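Local coordinates for centrosome-associated zinc finger protein Cp190 (Drosophila melanogaster, PDB 6ER1) that organises chromatin domains and insulator boundaries after recruitment by DNA-binding insulator proteins, and homodimerizes through its N-terminal BTB domain, at residues A[56-59]-A[60-63]; A[81-84]-A[85-89]; A[98-102]-A[103-107]; A[114-118]-A[119-123]. All blocks are in the same frame, centred on the assembly; numbering follows the deposited sequence. Where two conformers were deposited one is given.

Contact 1: residues A[56-59]-A[60-63]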
loop_
_atom_site.group_PDB
_atom_site.type_symbol
_atom_site.label_atom_id
_atom_site.label_comp_id
_atom_site.label_asym_id
_atom_site.label_seq_id
_atom_site.Cartn_x
_atom_site.Cartn_y
_atom_site.Cartn_z
ATOM N N ALA A 56 -3.409 -2.157 7.751
ATOM C CA ALA A 56 -2.795 -3.505 7.756
ATOM C C ALA A 56 -2.460 -3.979 9.176
ATOM O O ALA A 56 -2.371 -5.180 9.413
ATOM C CB ALA A 56 -1.541 -3.506 6.926
ATOM N N CYS A 57 -2.210 -2.995 10.054
ATOM C CA CYS A 57 -1.790 -3.278 11.450
ATOM C C CYS A 57 -2.838 -3.101 12.505
ATOM O O CYS A 57 -2.708 -3.653 13.636
ATOM C CB CYS A 57 -0.592 -2.423 11.870
ATOM S SG CYS A 57 0.925 -2.916 11.050
ATOM N N THR A 58 -3.829 -2.275 12.214
ATOM C CA THR A 58 -4.794 -1.874 13.252
ATOM C C THR A 58 -6.100 -1.391 12.646
ATOM O O THR A 58 -6.109 -0.930 11.512
ATOM C CB THR A 58 -4.193 -0.754 14.143
ATOM O OG1 THR A 58 -5.026 -0.492 15.283
ATOM C CG2 THR A 58 -3.942 0.530 13.343
ATOM N N ASP A 59 -7.170 -1.416 13.425
ATOM C CA ASP A 59 -8.400 -0.684 13.062
ATOM C C ASP A 59 -8.589 0.622 13.871
ATOM O O ASP A 59 -9.581 1.324 13.711
ATOM C CB ASP A 59 -9.636 -1.559 13.210
ATOM C CG ASP A 59 -9.710 -2.617 12.141
ATOM O OD1 ASP A 59 -9.640 -2.205 10.968
ATOM O OD2 ASP A 59 -9.777 -3.809 12.506
ATOM N N TYR A 60 -7.595 0.983 14.661
ATOM C CA TYR A 60 -7.743 2.159 15.540
ATOM C C TYR A 60 -7.899 3.451 14.752
ATOM O O TYR A 60 -8.683 4.319 15.115
ATOM C CB TYR A 60 -6.582 2.226 16.459
ATOM C CG TYR A 60 -6.683 3.293 17.526
ATOM C CD1 TYR A 60 -7.482 3.139 18.660
ATOM C CD2 TYR A 60 -5.906 4.443 17.420
ATOM C CE1 TYR A 60 -7.507 4.118 19.668
ATOM C CE2 TYR A 60 -5.875 5.395 18.426
ATOM C CZ TYR A 60 -6.667 5.249 19.533
ATOM O OH TYR A 60 -6.641 6.253 20.486
ATOM N N PHE A 61 -7.117 3.623 13.677
ATOM C CA PHE A 61 -7.279 4.824 12.872
ATOM C C PHE A 61 -8.665 4.860 12.199
ATOM O O PHE A 61 -9.230 5.932 12.061
ATOM C CB PHE A 61 -6.150 5.001 11.872
ATOM C CG PHE A 61 -4.835 5.375 12.501
ATOM C CD1 PHE A 61 -4.535 6.691 12.685
ATOM C CD2 PHE A 61 -3.901 4.425 12.891
ATOM C CE1 PHE A 61 -3.344 7.051 13.236
ATOM C CE2 PHE A 61 -2.701 4.793 13.477
ATOM C CZ PHE A 61 -2.442 6.106 13.609
ATOM N N ASN A 62 -9.238 3.679 11.862
ATOM C CA ASN A 62 -10.605 3.607 11.371
ATOM C C ASN A 62 -11.591 4.170 12.410
ATOM O O ASN A 62 -12.467 4.963 12.093
ATOM C CB ASN A 62 -11.022 2.193 10.920
ATOM C CG ASN A 62 -10.255 1.714 9.699
ATOM O OD1 ASN A 62 -9.992 2.478 8.784
ATOM N ND2 ASN A 62 -9.951 0.420 9.662
ATOM N N VAL A 63 -11.399 3.776 13.654
ATOM C CA VAL A 63 -12.291 4.281 14.705
ATOM C C VAL A 63 -12.101 5.762 14.956
ATOM O O VAL A 63 -13.082 6.464 15.169
ATOM C CB VAL A 63 -12.268 3.391 15.986
ATOM C CG1 VAL A 63 -12.364 4.158 17.291
ATOM C CG2 VAL A 63 -13.437 2.418 15.912
HETATM O O HOH W 1 -6.858 1.744 11.332
#
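The junction between helix 51-57 and helix 60-67 of the BTB domain turns at Thr58 and Asp59, whose side chains meet the first turn of the second helix. Asp59 sits at the N-cap position, yet its carboxylate makes no capping bond. With CG beside its own backbone N (chi1 -72°), that carboxylate instead crosses the side chain of Asn62: Asp59 OD1 uses its anti lone pair to accept from Asn62 ND2 at 2.9 Å, a bent bond (133° at the hydrogen) with the oxygen almost in the amide plane. Carboxylate and amide planes are moderately turned from each other. Asn62 ND2 also bonds Tyr34 OH of the second subunit, so the amide is gripped by both subunits.

The Thr58 hydroxyl serves Tyr60. OG1 lies anti to the backbone N (chi1 -171°), where it takes the N-H of Tyr60 at 3.0 Å. The same rotamer sends CG2 to the edge of the Phe61 ring, 3.9 Å from Phe61 CD2 and near the ring plane. A water bridges the turn, donating to Thr58 O (2.8 Å) and accepting from Asn62 N (3.1 Å), while Val63 N reaches Asp59 O at 3.1 Å in the first regular helical bond. The phenol of Tyr60 leads away to Glu114, and the Phe61 ring packs on Leu54 and Met93. Hydroxyl, water and carbonyl thus receive N-H groups of a helix start, in the short link between two successive helices, 51-57 and 60-67, of the BTB/POZ domain.

Contact 2: residues A[81-84]-A[85-89]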
loop_
_atom_site.group_PDB
_atom_site.type_symbol
_atom_site.label_atom_id
_atom_site.label_comp_id
_atom_site.label_asym_id
_atom_site.label_seq_id
_atom_site.Cartn_x
_atom_site.Cartn_y
_atom_site.Cartn_z
ATOM N N PHE A 81 -2.916 10.511 22.109
ATOM C CA PHE A 81 -2.356 9.878 20.924
ATOM C C PHE A 81 -1.679 10.945 20.080
ATOM O O PHE A 81 -2.148 11.360 19.025
ATOM C CB PHE A 81 -3.502 9.163 20.168
ATOM C CG PHE A 81 -3.069 8.165 19.136
ATOM C CD1 PHE A 81 -2.376 7.035 19.490
ATOM C CD2 PHE A 81 -3.456 8.317 17.804
ATOM C CE1 PHE A 81 -2.054 6.059 18.554
ATOM C CE2 PHE A 81 -3.142 7.339 16.870
ATOM C CZ PHE A 81 -2.419 6.221 17.235
ATOM N N GLN A 82 -0.578 11.470 20.635
ATOM C CA GLN A 82 0.186 12.560 20.010
ATOM C C GLN A 82 1.467 12.060 19.403
ATOM O O GLN A 82 1.730 10.835 19.319
ATOM C CB GLN A 82 0.412 13.670 21.063
ATOM C CG GLN A 82 -0.907 14.255 21.498
ATOM C CD GLN A 82 -1.546 15.130 20.415
ATOM O OE1 GLN A 82 -0.900 16.068 19.891
ATOM N NE2 GLN A 82 -2.820 14.898 20.120
ATOM N N ALA A 83 2.279 12.964 18.869
ATOM C CA ALA A 83 3.403 12.558 18.001
ATOM C C ALA A 83 4.405 11.655 18.700
ATOM O O ALA A 83 5.051 10.845 18.070
ATOM C CB ALA A 83 4.095 13.772 17.380
ATOM N N ASP A 84 4.576 11.833 20.038
ATOM C CA ASP A 84 5.519 10.965 20.737
ATOM C C ASP A 84 5.319 9.440 20.564
ATOM O O ASP A 84 6.260 8.684 20.575
ATOM C CB ASP A 84 5.636 11.296 22.256
ATOM C CG ASP A 84 4.347 11.172 23.025
ATOM O OD1 ASP A 84 3.244 11.110 22.409
ATOM O OD2 ASP A 84 4.435 11.098 24.269
ATOM N N VAL A 85 4.056 9.041 20.458
ATOM C CA VAL A 85 3.727 7.635 20.177
ATOM C C VAL A 85 3.356 7.411 18.703
ATOM O O VAL A 85 3.753 6.358 18.151
ATOM C CB VAL A 85 2.649 7.054 21.126
ATOM C CG1 VAL A 85 3.143 7.091 22.569
ATOM C CG2 VAL A 85 1.309 7.757 20.975
ATOM N N VAL A 86 2.710 8.393 18.091
ATOM C CA VAL A 86 2.205 8.202 16.712
ATOM C C VAL A 86 3.331 8.100 15.736
ATOM O O VAL A 86 3.355 7.236 14.819
ATOM C CB VAL A 86 1.184 9.241 16.293
ATOM C CG1 VAL A 86 0.851 9.161 14.804
ATOM C CG2 VAL A 86 -0.055 9.171 17.183
ATOM N N VAL A 87 4.338 8.968 15.845
ATOM C CA VAL A 87 5.419 8.941 14.859
ATOM C C VAL A 87 6.220 7.636 14.850
ATOM O O VAL A 87 6.329 7.015 13.758
ATOM C CB VAL A 87 6.336 10.199 14.991
ATOM C CG1 VAL A 87 7.596 10.027 14.171
ATOM C CG2 VAL A 87 5.540 11.419 14.552
ATOM N N PRO A 88 6.614 7.100 16.011
ATOM C CA PRO A 88 7.328 5.825 15.978
ATOM C C PRO A 88 6.394 4.667 15.489
ATOM O O PRO A 88 6.912 3.770 14.796
ATOM C CB PRO A 88 7.817 5.589 17.412
ATOM C CG PRO A 88 7.574 6.822 18.099
ATOM C CD PRO A 88 6.759 7.774 17.326
ATOM N N ILE A 89 5.141 4.710 15.938
ATOM C CA ILE A 89 4.197 3.607 15.517
ATOM C C ILE A 89 3.982 3.656 14.014
ATOM O O ILE A 89 4.019 2.587 13.359
ATOM C CB ILE A 89 2.944 3.699 16.337
ATOM C CG1 ILE A 89 3.249 3.274 17.764
ATOM C CG2 ILE A 89 1.869 2.763 15.745
ATOM C CD1 ILE A 89 2.141 3.463 18.745
#
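Phe81 lies flat beneath Val86, one methyl of the valine standing over the middle of the ring. Val86 CG2 is 3.5 Å from the ring centroid and only 9° off the normal, a CH-pi contact with the two side chains crossing at about a right angle. Two torsions bring this about: Phe81 extends CG away from its own N (chi1 -164°), and Val86 keeps CG2 beside its backbone N. Val85 approaches the same ring obliquely, its CG2 4.0 Å from Phe81 CD1. Replacing Phe81 with an alanine would probably leave the Val86 methyl without its aromatic platform and open a gap beside Tyr60, Phe61 and Met115, which also pack on the ring.

Above the ring the backbone closes the first turn of helix 83-95. Gln82, at the N-cap position, offers its carbonyl O to two donors, Val86 N at 2.9 Å and Val85 N at 3.2 Å. Ala83 O accepts from Val87 N, and Ala83 CB rests 4.0 Å from Val87 CG2. Asp84 lies alongside Val85, and Asp84 OD1 accepts a weak bond from Val85 N; Asp84 OD2 is salt-bridged to Lys107 in at least one of the two lysine conformers. Pro88, lacking an N-H, sets its CG 3.4 Å from Asp84 O. The arrangement is a hydrophobic staple, N' residue Phe81 against N4 residue Val86, at the start of helix 83-95 in the BTB domain.

Contact 3: residues A[98-102]-A[103-107]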
loop_
_atom_site.group_PDB
_atom_site.type_symbol
_atom_site.label_atom_id
_atom_site.label_comp_id
_atom_site.label_asym_id
_atom_site.label_seq_id
_atom_site.Cartn_x
_atom_site.Cartn_y
_atom_site.Cartn_z
ATOM N N LEU A 98 10.628 -0.697 14.933
ATOM C CA LEU A 98 10.216 0.294 15.920
ATOM C C LEU A 98 11.488 0.885 16.544
ATOM O O LEU A 98 12.280 0.156 17.130
ATOM C CB LEU A 98 9.387 -0.338 17.031
ATOM C CG LEU A 98 8.836 0.649 18.063
ATOM C CD1 LEU A 98 7.702 1.497 17.521
ATOM C CD2 LEU A 98 8.458 -0.050 19.375
ATOM N N GLU A 99 11.688 2.191 16.352
ATOM C CA GLU A 99 12.792 2.960 16.959
ATOM C C GLU A 99 12.206 3.748 18.113
ATOM O O GLU A 99 11.217 4.458 17.917
ATOM C CB GLU A 99 13.371 3.920 15.936
ATOM C CG GLU A 99 14.121 3.230 14.812
ATOM C CD GLU A 99 14.917 4.174 13.921
ATOM O OE1 GLU A 99 15.105 5.354 14.262
ATOM O OE2 GLU A 99 15.379 3.726 12.862
ATOM N N PHE A 100 12.805 3.660 19.298
ATOM C CA PHE A 100 12.210 4.234 20.483
ATOM C C PHE A 100 13.275 4.397 21.545
ATOM O O PHE A 100 14.194 3.612 21.640
ATOM C CB PHE A 100 11.062 3.374 21.023
ATOM C CG PHE A 100 11.468 2.024 21.554
ATOM C CD1 PHE A 100 11.886 1.019 20.707
ATOM C CD2 PHE A 100 11.487 1.771 22.900
ATOM C CE1 PHE A 100 12.273 -0.220 21.197
ATOM C CE2 PHE A 100 11.875 0.550 23.399
ATOM C CZ PHE A 100 12.267 -0.454 22.546
ATOM N N GLU A 101 13.106 5.403 22.383
ATOM C CA GLU A 101 13.901 5.496 23.617
ATOM C C GLU A 101 13.277 4.602 24.668
ATOM O O GLU A 101 12.035 4.530 24.735
ATOM C CB GLU A 101 14.069 6.941 24.072
ATOM C CG GLU A 101 14.891 7.757 23.082
ATOM C CD GLU A 101 15.274 9.137 23.583
ATOM O OE1 GLU A 101 15.473 10.027 22.733
ATOM O OE2 GLU A 101 15.399 9.332 24.813
ATOM N N LEU A 102 14.082 3.939 25.505
ATOM C CA LEU A 102 13.545 3.069 26.546
ATOM C C LEU A 102 12.546 3.748 27.427
ATOM O O LEU A 102 11.610 3.113 27.915
ATOM C CB LEU A 102 14.644 2.436 27.421
ATOM C CG LEU A 102 15.492 1.377 26.784
ATOM C CD1 LEU A 102 16.610 0.996 27.743
ATOM C CD2 LEU A 102 14.605 0.192 26.417
ATOM N N LYS A 103 12.749 5.051 27.702
ATOM C CA LYS A 103 11.821 5.738 28.537
ATOM C C LYS A 103 10.358 5.755 28.016
ATOM O O LYS A 103 9.434 6.018 28.742
ATOM C CB LYS A 103 12.326 7.170 28.794
ATOM C CG LYS A 103 12.243 8.128 27.653
ATOM C CD LYS A 103 12.799 9.516 28.039
ATOM C CE LYS A 103 12.176 10.623 27.195
ATOM N NZ LYS A 103 12.940 11.913 27.164
ATOM N N MET A 104 10.234 5.516 26.705
ATOM C CA MET A 104 8.906 5.440 26.076
ATOM C C MET A 104 8.349 4.021 26.019
ATOM O O MET A 104 7.199 3.893 25.458
ATOM C CB MET A 104 9.005 6.005 24.637
ATOM C CG MET A 104 9.192 7.503 24.574
ATOM S SD MET A 104 7.761 8.434 25.103
ATOM C CE MET A 104 6.516 7.867 23.967
ATOM N N TYR A 105 9.032 3.015 26.470
ATOM C CA TYR A 105 8.573 1.601 26.297
ATOM C C TYR A 105 7.217 1.498 26.861
ATOM O O TYR A 105 6.279 0.944 26.122
ATOM C CB TYR A 105 9.527 0.621 26.975
ATOM C CG TYR A 105 9.023 -0.789 26.940
ATOM C CD1 TYR A 105 9.157 -1.510 25.766
ATOM C CD2 TYR A 105 8.451 -1.373 28.014
ATOM C CE1 TYR A 105 8.716 -2.816 25.717
ATOM C CE2 TYR A 105 7.994 -2.707 27.975
ATOM C CZ TYR A 105 8.145 -3.418 26.805
ATOM O OH TYR A 105 7.700 -4.727 26.795
ATOM N N GLY A 106 6.927 1.786 28.093
ATOM C CA GLY A 106 5.631 1.563 28.660
ATOM C C GLY A 106 4.567 2.355 28.047
ATOM O O GLY A 106 3.424 1.806 27.829
ATOM N N LYS A 107 4.775 3.549 27.602
ATOM C CA LYS A 107 3.795 4.357 26.988
ATOM C C LYS A 107 3.468 3.698 25.613
ATOM O O LYS A 107 2.261 3.710 25.236
ATOM C CB LYS A 107 4.311 5.790 26.762
ATOM C CG LYS A 107 3.188 6.777 26.512
ATOM C CD LYS A 107 3.577 8.244 26.503
ATOM C CE LYS A 107 2.345 9.080 26.193
ATOM N NZ LYS A 107 2.597 10.547 26.276
#
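Backbone bonds fold the chain from strand 97-101 into helix 105-115 as Glu101 and Leu102 meet Met104 and Tyr105. Met104 N donates to Glu101 O at 2.8 Å, and Tyr105 N to Leu102 O at 3.0 Å. These two successive i to i+3 bonds make a 3-10 turn through Leu102, Lys103 and Met104.

Apolar contact is slight. Phe100 and Tyr105 lie side by side and point the same way; Phe100 CE2 comes to the edge of the Tyr105 ring, 4.2 Å from Tyr105 CD1. Phe100 holds CG between its backbone N and carbonyl carbon (chi1 66°), which swings the ring back toward the turn, while the Tyr105 hydroxyl goes on to bond Leu124 O. The Met104 side chain, bent at chi2 and chi3, curls away to Asp84 and Val85 of helix 83-95.

Charge adds at most a loose and doubtful pairing: the chains of Glu101 and Lys103 run alongside each other, with Glu101 OE2 4.3 Å from Lys103 NZ, beyond a salt bridge, in one of two glutamate conformers. On the strand itself, Leu98 to Glu101 pair antiparallel with a strand of the second subunit, and Phe100 packs on Val12 of that subunit.

Since backbone bonds do most of the work and the charges stay apart, the turn is probably set by its main chain, and any attraction between Glu101 and Lys103 would probably be weak.

Contact 4: residues A[114-118]-A[119-123]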
loop_
_atom_site.group_PDB
_atom_site.type_symbol
_atom_site.label_atom_id
_atom_site.label_comp_id
_atom_site.label_asym_id
_atom_site.label_seq_id
_atom_site.Cartn_x
_atom_site.Cartn_y
_atom_site.Cartn_z
ATOM N N GLU A 114 -4.199 -0.067 23.663
ATOM C CA GLU A 114 -5.381 0.711 23.387
ATOM C C GLU A 114 -5.810 0.526 21.923
ATOM O O GLU A 114 -7.047 0.548 21.673
ATOM C CB GLU A 114 -5.059 2.221 23.684
ATOM C CG GLU A 114 -6.135 3.213 23.258
ATOM C CD GLU A 114 -6.029 4.631 23.761
ATOM O OE1 GLU A 114 -5.374 4.802 24.800
ATOM O OE2 GLU A 114 -6.677 5.562 23.155
ATOM N N MET A 115 -4.883 0.373 21.029
ATOM C CA MET A 115 -5.133 0.247 19.592
ATOM C C MET A 115 -5.479 -1.206 19.249
ATOM O O MET A 115 -5.955 -1.438 18.126
ATOM C CB MET A 115 -3.906 0.582 18.771
ATOM C CG MET A 115 -3.430 2.018 18.911
ATOM S SD MET A 115 -1.841 2.286 18.073
ATOM C CE MET A 115 -2.417 2.292 16.416
ATOM N N ASN A 116 -5.215 -2.115 20.140
ATOM C CA ASN A 116 -5.184 -3.577 19.901
ATOM C C ASN A 116 -4.320 -3.854 18.743
ATOM O O ASN A 116 -4.665 -4.693 17.834
ATOM C CB ASN A 116 -6.567 -4.236 19.767
ATOM C CG ASN A 116 -6.451 -5.700 20.021
ATOM O OD1 ASN A 116 -5.793 -6.158 20.947
ATOM N ND2 ASN A 116 -7.099 -6.507 19.094
ATOM N N MET A 117 -3.168 -3.277 18.585
ATOM C CA MET A 117 -2.254 -3.478 17.514
ATOM C C MET A 117 -1.407 -4.678 17.804
ATOM O O MET A 117 -0.249 -4.629 18.239
ATOM C CB MET A 117 -1.404 -2.222 17.258
ATOM C CG MET A 117 -0.537 -2.292 16.045
ATOM S SD MET A 117 0.210 -0.661 15.759
ATOM C CE MET A 117 1.404 -1.052 14.526
ATOM N N THR A 118 -1.974 -5.866 17.502
ATOM C CA THR A 118 -1.393 -7.109 17.867
ATOM C C THR A 118 0.049 -7.299 17.421
ATOM O O THR A 118 0.892 -7.820 18.191
ATOM C CB THR A 118 -2.286 -8.258 17.276
ATOM O OG1 THR A 118 -3.629 -8.031 17.730
ATOM C CG2 THR A 118 -1.817 -9.622 17.725
ATOM N N VAL A 119 0.345 -6.917 16.178
ATOM C CA VAL A 119 1.684 -7.156 15.669
ATOM C C VAL A 119 2.743 -6.357 16.492
ATOM O O VAL A 119 3.833 -6.831 16.683
ATOM C CB VAL A 119 1.812 -6.889 14.165
ATOM C CG1 VAL A 119 1.572 -5.457 13.797
ATOM C CG2 VAL A 119 3.091 -7.455 13.561
ATOM N N LEU A 120 2.358 -5.180 16.926
ATOM C CA LEU A 120 3.301 -4.340 17.736
ATOM C C LEU A 120 3.367 -4.862 19.182
ATOM O O LEU A 120 4.450 -4.861 19.800
ATOM C CB LEU A 120 2.849 -2.885 17.664
ATOM C CG LEU A 120 3.719 -1.916 18.488
ATOM C CD1 LEU A 120 5.166 -2.051 18.052
ATOM C CD2 LEU A 120 3.133 -0.544 18.236
ATOM N N LEU A 121 2.223 -5.276 19.725
ATOM C CA LEU A 121 2.227 -5.945 21.054
ATOM C C LEU A 121 3.186 -7.120 21.097
ATOM O O LEU A 121 3.982 -7.262 22.038
ATOM C CB LEU A 121 0.811 -6.431 21.418
ATOM C CG LEU A 121 -0.151 -5.285 21.699
ATOM C CD1 LEU A 121 -1.627 -5.663 21.690
ATOM C CD2 LEU A 121 0.198 -4.615 23.005
ATOM N N LYS A 122 3.093 -7.988 20.100
ATOM C CA LYS A 122 3.962 -9.137 20.040
ATOM C C LYS A 122 5.435 -8.716 19.982
ATOM O O LYS A 122 6.294 -9.302 20.645
ATOM C CB LYS A 122 3.555 -10.009 18.832
ATOM C CG LYS A 122 2.250 -10.718 19.083
ATOM C CD LYS A 122 1.936 -11.718 17.983
ATOM C CE LYS A 122 0.581 -12.374 18.183
ATOM N NZ LYS A 122 0.116 -12.988 16.913
ATOM N N LEU A 123 5.731 -7.697 19.189
ATOM C CA LEU A 123 7.109 -7.213 19.106
ATOM C C LEU A 123 7.617 -6.664 20.470
ATOM O O LEU A 123 8.725 -6.999 20.903
ATOM C CB LEU A 123 7.200 -6.167 18.014
ATOM C CG LEU A 123 8.587 -5.533 17.841
ATOM C CD1 LEU A 123 9.654 -6.574 17.533
ATOM C CD2 LEU A 123 8.546 -4.457 16.792
#
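Met117 and Leu120 touch through their side chains, crossing obliquely at the start of helix 118-124. With CG opposite the backbone N (chi1 -173°) and the chain extended beyond, Met117 runs across Leu120, laying CG 3.8 Å from Leu120 CB; in one of its two conformers Met117 SD reaches Leu120 CD2 at 3.8 Å. On the outer side Thr118 and Lys122 run side by side, Thr118 CG2 lying 3.7 Å from Lys122 CE.

Backbone bonds position both pairs. Met117, at the N-cap position, accepts Leu121 N on its carbonyl O at 3.0 Å, with a weaker bond from Leu120 N; Lys122 N closes the next turn on Thr118 O at 2.9 Å. Leu121 CG lies 3.5 Å from Met117 O, and its side chain continues onto Leu109, Ala112 and Lys113. Replacing Leu121 with a serine would probably open a gap against helix 105-115 and leave Met117 O less shielded.

Further out, Asn116 ends helix 105-115 with a positive phi in a Schellman motif, and Met117 centres an inverse gamma turn that redirects the chain. Beyond the methionine lie Ile89, Phe92 and Met93 of helix 83-95. The chemistry is thus apolar inside and aliphatic even along Lys122, implying that hydrophobic burial and main-chain bonding together join the two helices.

Overall arrangement
From the N terminus the four contacts follow in series; none nests in or crosses another, and each closes a short turn. Contact 1 turns helix 51-57 into helix 60-67, contact 2 starts helix 83-95, contact 3 leads strand 97-101 into helix 105-115, and contact 4 joins that helix to helix 118-124. Contacts 1 and 2 meet through rings, Phe61 and Tyr60 against Phe81. Contact 2 meets contact 3 where Pro88 packs on Leu98 and Glu99, with Asp84 salt-bridged to one Lys107 conformer, and contact 4 through Ile89. Contact 3 meets contact 4 where Leu98 packs on Leu120 and Leu123. Contact 4 reaches contact 1 through Tyr60 and Glu114. Contacts 1, 3 and 4 also touch the second subunit.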